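Local atomic coordinates of KLLA0B12012p (Kluyveromyces lactis, PDB entry 6Y3P), a protein that is Pby1, a direct partner of the mRNA decapping enzyme Dcp2, and probably binds ATP through the C-terminal ATP-grasp domain described here. Residues A[89-94]-A[108-113]; A[76-79]-A[84-87]. All blocks are in the same frame, centred on the assembly; numbering follows the deposited sequence.

In the fold
Both contacts use helix 83-95 in the C-terminal, tubulin-tyrosine ligase-like domain of Pby1, and their centres lie 10 Å apart. Contact 2 packs the start of this helix against the short helix 78-81 just before it. Contact 1, one or two turns further on, sets the helix beside strand 109-113, an outer strand of the antiparallel five-stranded sheet. Two probable hydrogen bonds tie them together: Thr89 OG1 reaches Ala79 O at 2.7 Å, and Ser87 OG meets Ser109 O at 3.3 Å. They follow one another along the chain, so together they join helix 78-81, helix 83-95 and the five-stranded sheet.

Contact 1: residues A[89-94]-A[108-113]; sequences TIHSYV and ESFNID
Glu108 OE1 is held by a salt bridge to Lys139, while the other oxygen of the carboxylate, OE2, merely lies close to His91 across the contact. OE2 is 3.1 Å from His91 CE1, a close carbon-to-oxygen approach and not a hydrogen bond. The CE1-H of an imidazole is mildly electropositive, so an acidic oxygen is a suitable neighbour for it. Lys139 probably also offsets the like charge of Glu133, which lies near OE1.

The two flat groups do not stack: the carboxylate plane stands 78° from the imidazole plane, and OE2 reaches the ring obliquely. The aliphatic part of Glu108 adds to the fit, with CG at the edge of the imidazole, in its plane, 3.5 Å from CE1. From there the extended chain carries CD out of the imidazole plane, and the turn about the CG-CD bond (chi3 -69°) brings OE2 back toward CE1.

Phe110, two residues along the strand, gives the histidine a nonpolar neighbour. Its CE2 is 4.0 Å from His91 NE2, and the rings are nearly parallel, 13° apart. They are slid past each other, with centroids separated by 5.8 Å, so they barely overlap.

A partly exposed histidine suits this place, being flat enough to slip beside the buried Phe110 and offering a polarised CE1-H to the nearby carboxylate oxygen. In this ATP-grasp domain of the tubulin-tyrosine ligase family, helix 128-136 borders the site, with Glu129 touching both His91 and Phe110. Helix 290-313 meets Ile90 and Tyr93 of helix 83-95, and strand 109-113 pairs antiparallel with strand 194-200.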
ATOM      1  N   THR A  89      -7.409   8.587  -8.529  1.00 61.04           N
ATOM      2  CA  THR A  89      -6.751   7.833  -9.607  1.00 60.12           C
ATOM      3  C   THR A  89      -7.633   6.648 -10.036  1.00 59.72           C
ATOM      4  O   THR A  89      -7.864   6.472 -11.231  1.00 59.71           O
ATOM      5  CB  THR A  89      -5.354   7.320  -9.180  1.00 67.66           C
ATOM      6  OG1 THR A  89      -4.720   8.274  -8.336  1.00 68.07           O
ATOM      7  CG2 THR A  89      -4.458   7.023 -10.369  1.00 64.47           C
ATOM      8  N   ILE A  90      -8.141   5.870  -9.064  1.00 53.01           N
ATOM      9  CA  ILE A  90      -8.973   4.697  -9.334  1.00 52.36           C
ATOM     10  C   ILE A  90     -10.323   5.116  -9.937  1.00 57.99           C
ATOM     11  O   ILE A  90     -10.674   4.591 -10.999  1.00 55.96           O
ATOM     12  CB  ILE A  90      -9.090   3.735  -8.111  1.00 53.59           C
ATOM     13  CG1 ILE A  90      -7.708   3.103  -7.827  1.00 53.39           C
ATOM     14  CG2 ILE A  90     -10.167   2.646  -8.335  1.00 51.48           C
ATOM     15  CD1 ILE A  90      -7.551   2.322  -6.563  1.00 56.85           C
ATOM     16  N   HIS A  91     -11.031   6.094  -9.314  1.00 58.30           N
ATOM     17  CA  HIS A  91     -12.321   6.591  -9.810  1.00 60.58           C
ATOM     18  C   HIS A  91     -12.266   7.031 -11.253  1.00 63.98           C
ATOM     19  O   HIS A  91     -13.150   6.650 -12.029  1.00 64.80           O
ATOM     20  CB  HIS A  91     -12.867   7.746  -8.961  1.00 63.79           C
ATOM     21  CG  HIS A  91     -13.080   7.425  -7.518  1.00 68.67           C
ATOM     22  ND1 HIS A  91     -13.377   6.137  -7.092  1.00 71.05           N
ATOM     23  CD2 HIS A  91     -13.038   8.248  -6.440  1.00 72.60           C
ATOM     24  CE1 HIS A  91     -13.479   6.210  -5.772  1.00 71.16           C
ATOM     25  NE2 HIS A  91     -13.293   7.462  -5.331  1.00 72.18           N
ATOM     26  N   SER A  92     -11.230   7.817 -11.630  1.00 59.31           N
ATOM     27  CA  SER A  92     -11.130   8.325 -12.998  1.00 60.14           C
ATOM     28  C   SER A  92     -10.782   7.250 -14.012  1.00 62.96           C
ATOM     29  O   SER A  92     -11.127   7.387 -15.183  1.00 63.60           O
ATOM     30  CB  SER A  92     -10.173   9.511 -13.090  1.00 65.71           C
ATOM     31  OG  SER A  92      -8.894   9.184 -12.581  1.00 80.85           O
ATOM     32  N   TYR A  93     -10.124   6.174 -13.571  1.00 56.67           N
ATOM     33  CA  TYR A  93      -9.761   5.064 -14.444  1.00 55.21           C
ATOM     34  C   TYR A  93     -10.924   4.076 -14.694  1.00 60.59           C
ATOM     35  O   TYR A  93     -11.054   3.587 -15.811  1.00 61.09           O
ATOM     36  CB  TYR A  93      -8.563   4.344 -13.837  1.00 53.81           C
ATOM     37  CG  TYR A  93      -8.150   3.066 -14.529  1.00 52.35           C
ATOM     38  CD1 TYR A  93      -7.425   3.095 -15.717  1.00 54.24           C
ATOM     39  CD2 TYR A  93      -8.410   1.830 -13.953  1.00 51.61           C
ATOM     40  CE1 TYR A  93      -6.985   1.921 -16.323  1.00 54.58           C
ATOM     41  CE2 TYR A  93      -7.974   0.649 -14.549  1.00 52.83           C
ATOM     42  CZ  TYR A  93      -7.262   0.698 -15.735  1.00 59.21           C
ATOM     43  OH  TYR A  93      -6.827  -0.472 -16.306  1.00 57.46           O
ATOM     44  N   VAL A  94     -11.711   3.737 -13.654  1.00 57.87           N
ATOM     45  CA  VAL A  94     -12.813   2.771 -13.749  1.00 59.49           C
ATOM     46  C   VAL A  94     -13.972   3.292 -14.619  1.00 67.25           C
ATOM     47  O   VAL A  94     -14.758   2.482 -15.138  1.00 68.50           O
ATOM     48  CB  VAL A  94     -13.316   2.224 -12.378  1.00 62.74           C
ATOM     49  CG1 VAL A  94     -12.276   1.312 -11.720  1.00 61.61           C
ATOM     50  CG2 VAL A  94     -13.753   3.344 -11.436  1.00 62.28           C
ATOM     51  N   GLU A 108     -13.092   2.552  -1.254  1.00 55.51           N
ATOM     52  CA  GLU A 108     -13.170   3.975  -1.533  1.00 56.60           C
ATOM     53  C   GLU A 108     -13.169   4.754  -0.229  1.00 61.45           C
ATOM     54  O   GLU A 108     -13.627   4.248   0.796  1.00 61.16           O
ATOM     55  CB  GLU A 108     -14.471   4.305  -2.263  1.00 58.80           C
ATOM     56  CG  GLU A 108     -14.614   3.672  -3.625  1.00 72.09           C
ATOM     57  CD  GLU A 108     -16.002   3.882  -4.183  1.00 92.56           C
ATOM     58  OE1 GLU A 108     -16.957   3.292  -3.627  1.00 80.80           O
ATOM     59  OE2 GLU A 108     -16.142   4.673  -5.143  1.00 88.34           O
ATOM     60  N   SER A 109     -12.654   5.977  -0.276  1.00 58.38           N
ATOM     61  CA  SER A 109     -12.662   6.922   0.833  1.00 58.93           C
ATOM     62  C   SER A 109     -12.994   8.287   0.257  1.00 62.82           C
ATOM     63  O   SER A 109     -12.757   8.549  -0.932  1.00 62.23           O
ATOM     64  CB  SER A 109     -11.324   6.949   1.562  1.00 64.23           C
ATOM     65  OG  SER A 109     -10.273   7.272   0.668  1.00 80.45           O
ATOM     66  N   PHE A 110     -13.622   9.125   1.075  1.00 59.39           N
ATOM     67  CA  PHE A 110     -14.020  10.471   0.694  1.00 59.28           C
ATOM     68  C   PHE A 110     -13.768  11.374   1.864  1.00 62.23           C
ATOM     69  O   PHE A 110     -13.691  10.905   2.991  1.00 58.87           O
ATOM     70  CB  PHE A 110     -15.505  10.528   0.312  1.00 61.50           C
ATOM     71  CG  PHE A 110     -15.923   9.553  -0.759  1.00 62.51           C
ATOM     72  CD1 PHE A 110     -16.396   8.289  -0.425  1.00 63.88           C
ATOM     73  CD2 PHE A 110     -15.856   9.901  -2.103  1.00 65.06           C
ATOM     74  CE1 PHE A 110     -16.783   7.384  -1.420  1.00 64.70           C
ATOM     75  CE2 PHE A 110     -16.250   8.996  -3.096  1.00 67.27           C
ATOM     76  CZ  PHE A 110     -16.713   7.745  -2.747  1.00 64.22           C
ATOM     77  N   ASN A 111     -13.608  12.670   1.587  1.00 61.84           N
ATOM     78  CA  ASN A 111     -13.395  13.693   2.602  1.00 61.88           C
ATOM     79  C   ASN A 111     -14.622  14.582   2.661  1.00 65.36           C
ATOM     80  O   ASN A 111     -15.108  15.055   1.631  1.00 64.89           O
ATOM     81  CB  ASN A 111     -12.114  14.476   2.329  1.00 61.94           C
ATOM     82  CG  ASN A 111     -10.936  13.893   3.061  1.00 89.96           C
ATOM     83  OD1 ASN A 111     -10.300  12.934   2.610  1.00 82.21           O
ATOM     84  ND2 ASN A 111     -10.670  14.415   4.248  1.00 87.56           N
ATOM     85  N   ILE A 112     -15.183  14.716   3.856  1.00 62.82           N
ATOM     86  CA  ILE A 112     -16.373  15.529   4.069  1.00 64.38           C
ATOM     87  C   ILE A 112     -16.113  16.584   5.152  1.00 71.00           C
ATOM     88  O   ILE A 112     -15.327  16.354   6.071  1.00 70.73           O
ATOM     89  CB  ILE A 112     -17.642  14.655   4.312  1.00 67.06           C
ATOM     90  CG1 ILE A 112     -18.932  15.469   4.147  1.00 69.42           C
ATOM     91  CG2 ILE A 112     -17.623  13.884   5.641  1.00 65.54           C
ATOM     92  CD1 ILE A 112     -19.854  14.919   3.152  1.00 80.33           C
ATOM     93  N   ASP A 113     -16.722  17.755   4.990  1.00 69.95           N
ATOM     94  CA  ASP A 113     -16.646  18.859   5.941  1.00 70.97           C
ATOM     95  C   ASP A 113     -18.068  19.181   6.347  1.00 74.19           C
ATOM     96  O   ASP A 113     -18.871  19.608   5.512  1.00 75.04           O
ATOM     97  CB  ASP A 113     -15.947  20.094   5.335  1.00 74.26           C
ATOM     98  CG  ASP A 113     -14.473  19.928   4.974  1.00 87.66           C
ATOM     99  OD1 ASP A 113     -13.778  19.112   5.634  1.00 86.58           O
ATOM    100  OD2 ASP A 113     -14.002  20.649   4.063  1.00 95.32           O
TER

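Contact 2: residues A[76-79]-A[84-87]; sequences YRKA and HYLS
Lys78 sets CE over the face of the Tyr85 ring, with NZ displaced toward the hydroxyl end, a CH-pi and cation-pi pairing that joins two successive helices, 78-81 and 83-95, across the short turn between them. The closely packed part is aliphatic carbon on aromatic face. Lys78 CE sits 3.5 Å from the centroid of the Tyr85 ring, only 13° off its normal, and so lies almost centrally over the face. CG of Lys78 lies opposite its backbone N, and the fully stretched chain then runs out beside the tyrosine.

At the outer end the fit is looser. NZ passes beyond the middle of the ring to 4.3 Å from its centroid, 31° off the normal, so the cation-pi component is off-centre. Both residues are partly exposed, which suits a lysine: CE packs on the face while the charged end probably keeps access to water. Tyrosine fits equally well, offering a broad face to the chain and a hydroxyl at its outer end. The opposite face of the ring receives ND1 of the adjacent His84, displaced toward the rim.

Deeper down the backbones meet. Ala79 and Tyr85 have the nearest CA atoms, 5.0 Å apart. The CB of Ala79 points away from segment 84-87, so this buried residue meets the other helix with its backbone, chiefly the carbonyl O. Thr89 OG1 hydrogen-bonds that oxygen. A secondary contact comes from Leu86, whose CA lies 3.4 Å from Ala79 O, with an angle of 142° at the CA hydrogen.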
ATOM      1  N   TYR A  76       7.451  11.379  -8.624  1.00 56.95           N
ATOM      2  CA  TYR A  76       6.013  11.651  -8.626  1.00 56.66           C
ATOM      3  C   TYR A  76       5.233  10.398  -8.288  1.00 59.81           C
ATOM      4  O   TYR A  76       4.973   9.578  -9.164  1.00 60.32           O
ATOM      5  CB  TYR A  76       5.558  12.237  -9.987  1.00 58.60           C
ATOM      6  CG  TYR A  76       6.201  13.558 -10.346  1.00 61.36           C
ATOM      7  CD1 TYR A  76       5.822  14.737  -9.709  1.00 63.84           C
ATOM      8  CD2 TYR A  76       7.215  13.627 -11.292  1.00 62.11           C
ATOM      9  CE1 TYR A  76       6.436  15.949 -10.003  1.00 65.58           C
ATOM     10  CE2 TYR A  76       7.817  14.836 -11.617  1.00 64.15           C
ATOM     11  CZ  TYR A  76       7.419  16.000 -10.975  1.00 71.61           C
ATOM     12  OH  TYR A  76       7.999  17.204 -11.296  1.00 67.92           O
ATOM     13  N   ARG A  77       4.870  10.230  -7.026  1.00 55.68           N
ATOM     14  CA  ARG A  77       4.137   9.043  -6.653  1.00 55.04           C
ATOM     15  C   ARG A  77       2.940   9.337  -5.713  1.00 59.89           C
ATOM     16  O   ARG A  77       2.316   8.406  -5.214  1.00 60.69           O
ATOM     17  CB  ARG A  77       5.107   7.977  -6.103  1.00 55.48           C
ATOM     18  CG  ARG A  77       5.666   8.220  -4.727  1.00 60.36           C
ATOM     19  CD  ARG A  77       7.105   8.698  -4.715  1.00 58.65           C
ATOM     20  NE  ARG A  77       7.338   9.382  -3.440  1.00 65.92           N
ATOM     21  CZ  ARG A  77       7.903   8.826  -2.375  1.00 82.17           C
ATOM     22  NH1 ARG A  77       8.012   9.509  -1.241  1.00 83.44           N
ATOM     23  NH2 ARG A  77       8.377   7.589  -2.436  1.00 63.02           N
ATOM     24  N   LYS A  78       2.596  10.622  -5.533  1.00 56.62           N
ATOM     25  CA  LYS A  78       1.493  11.134  -4.697  1.00 56.14           C
ATOM     26  C   LYS A  78       0.136  10.541  -5.087  1.00 61.66           C
ATOM     27  O   LYS A  78      -0.692  10.279  -4.215  1.00 60.86           O
ATOM     28  CB  LYS A  78       1.472  12.676  -4.760  1.00 57.74           C
ATOM     29  CG  LYS A  78       0.139  13.355  -4.478  1.00 62.02           C
ATOM     30  CD  LYS A  78       0.343  14.795  -4.083  1.00 65.82           C
ATOM     31  CE  LYS A  78      -0.972  15.461  -3.815  1.00 65.06           C
ATOM     32  NZ  LYS A  78      -0.803  16.804  -3.201  1.00 64.87           N
ATOM     33  N   ALA A  79      -0.063  10.301  -6.401  1.00 59.34           N
ATOM     34  CA  ALA A  79      -1.262   9.706  -7.002  1.00 57.83           C
ATOM     35  C   ALA A  79      -1.538   8.275  -6.490  1.00 61.32           C
ATOM     36  O   ALA A  79      -2.653   7.793  -6.666  1.00 62.11           O
ATOM     37  CB  ALA A  79      -1.139   9.717  -8.525  1.00 58.03           C
ATOM     38  N   HIS A  84      -6.127   9.895  -0.444  1.00 65.52           N
ATOM     39  CA  HIS A  84      -7.161  10.748  -1.034  1.00 65.88           C
ATOM     40  C   HIS A  84      -6.997  10.722  -2.562  1.00 70.69           C
ATOM     41  O   HIS A  84      -7.955  10.452  -3.297  1.00 72.90           O
ATOM     42  CB  HIS A  84      -7.121  12.184  -0.467  1.00 67.84           C
ATOM     43  CG  HIS A  84      -7.991  13.169  -1.203  1.00 72.71           C
ATOM     44  ND1 HIS A  84      -7.499  13.919  -2.265  1.00 75.42           N
ATOM     45  CD2 HIS A  84      -9.292  13.499  -1.007  1.00 75.08           C
ATOM     46  CE1 HIS A  84      -8.511  14.666  -2.685  1.00 75.56           C
ATOM     47  NE2 HIS A  84      -9.607  14.458  -1.956  1.00 75.87           N
ATOM     48  N   TYR A  85      -5.760  10.898  -3.018  1.00 64.72           N
ATOM     49  CA  TYR A  85      -5.404  10.939  -4.427  1.00 63.89           C
ATOM     50  C   TYR A  85      -5.521   9.571  -5.113  1.00 64.24           C
ATOM     51  O   TYR A  85      -5.944   9.525  -6.270  1.00 64.13           O
ATOM     52  CB  TYR A  85      -4.026  11.593  -4.583  1.00 65.66           C
ATOM     53  CG  TYR A  85      -4.116  13.064  -4.243  1.00 70.68           C
ATOM     54  CD1 TYR A  85      -4.483  13.999  -5.208  1.00 74.03           C
ATOM     55  CD2 TYR A  85      -3.985  13.507  -2.925  1.00 72.18           C
ATOM     56  CE1 TYR A  85      -4.655  15.346  -4.888  1.00 76.17           C
ATOM     57  CE2 TYR A  85      -4.168  14.851  -2.589  1.00 74.50           C
ATOM     58  CZ  TYR A  85      -4.480  15.774  -3.580  1.00 84.19           C
ATOM     59  OH  TYR A  85      -4.608  17.117  -3.289  1.00 86.13           O
ATOM     60  N   LEU A  86      -5.248   8.466  -4.375  1.00 57.45           N
ATOM     61  CA  LEU A  86      -5.375   7.078  -4.828  1.00 55.82           C
ATOM     62  C   LEU A  86      -6.804   6.866  -5.303  1.00 60.66           C
ATOM     63  O   LEU A  86      -7.002   6.397  -6.425  1.00 59.83           O
ATOM     64  CB  LEU A  86      -5.036   6.074  -3.686  1.00 54.29           C
ATOM     65  CG  LEU A  86      -5.068   4.580  -4.030  1.00 56.51           C
ATOM     66  CD1 LEU A  86      -3.932   4.205  -4.988  1.00 55.94           C
ATOM     67  CD2 LEU A  86      -4.968   3.728  -2.774  1.00 57.56           C
ATOM     68  N   SER A  87      -7.788   7.271  -4.454  1.00 58.84           N
ATOM     69  CA  SER A  87      -9.219   7.200  -4.724  1.00 59.50           C
ATOM     70  C   SER A  87      -9.518   7.871  -6.043  1.00 66.46           C
ATOM     71  O   SER A  87     -10.091   7.223  -6.915  1.00 68.05           O
ATOM     72  CB  SER A  87     -10.025   7.827  -3.589  1.00 62.93           C
ATOM     73  OG  SER A  87     -10.624   6.838  -2.763  1.00 69.22           O
TER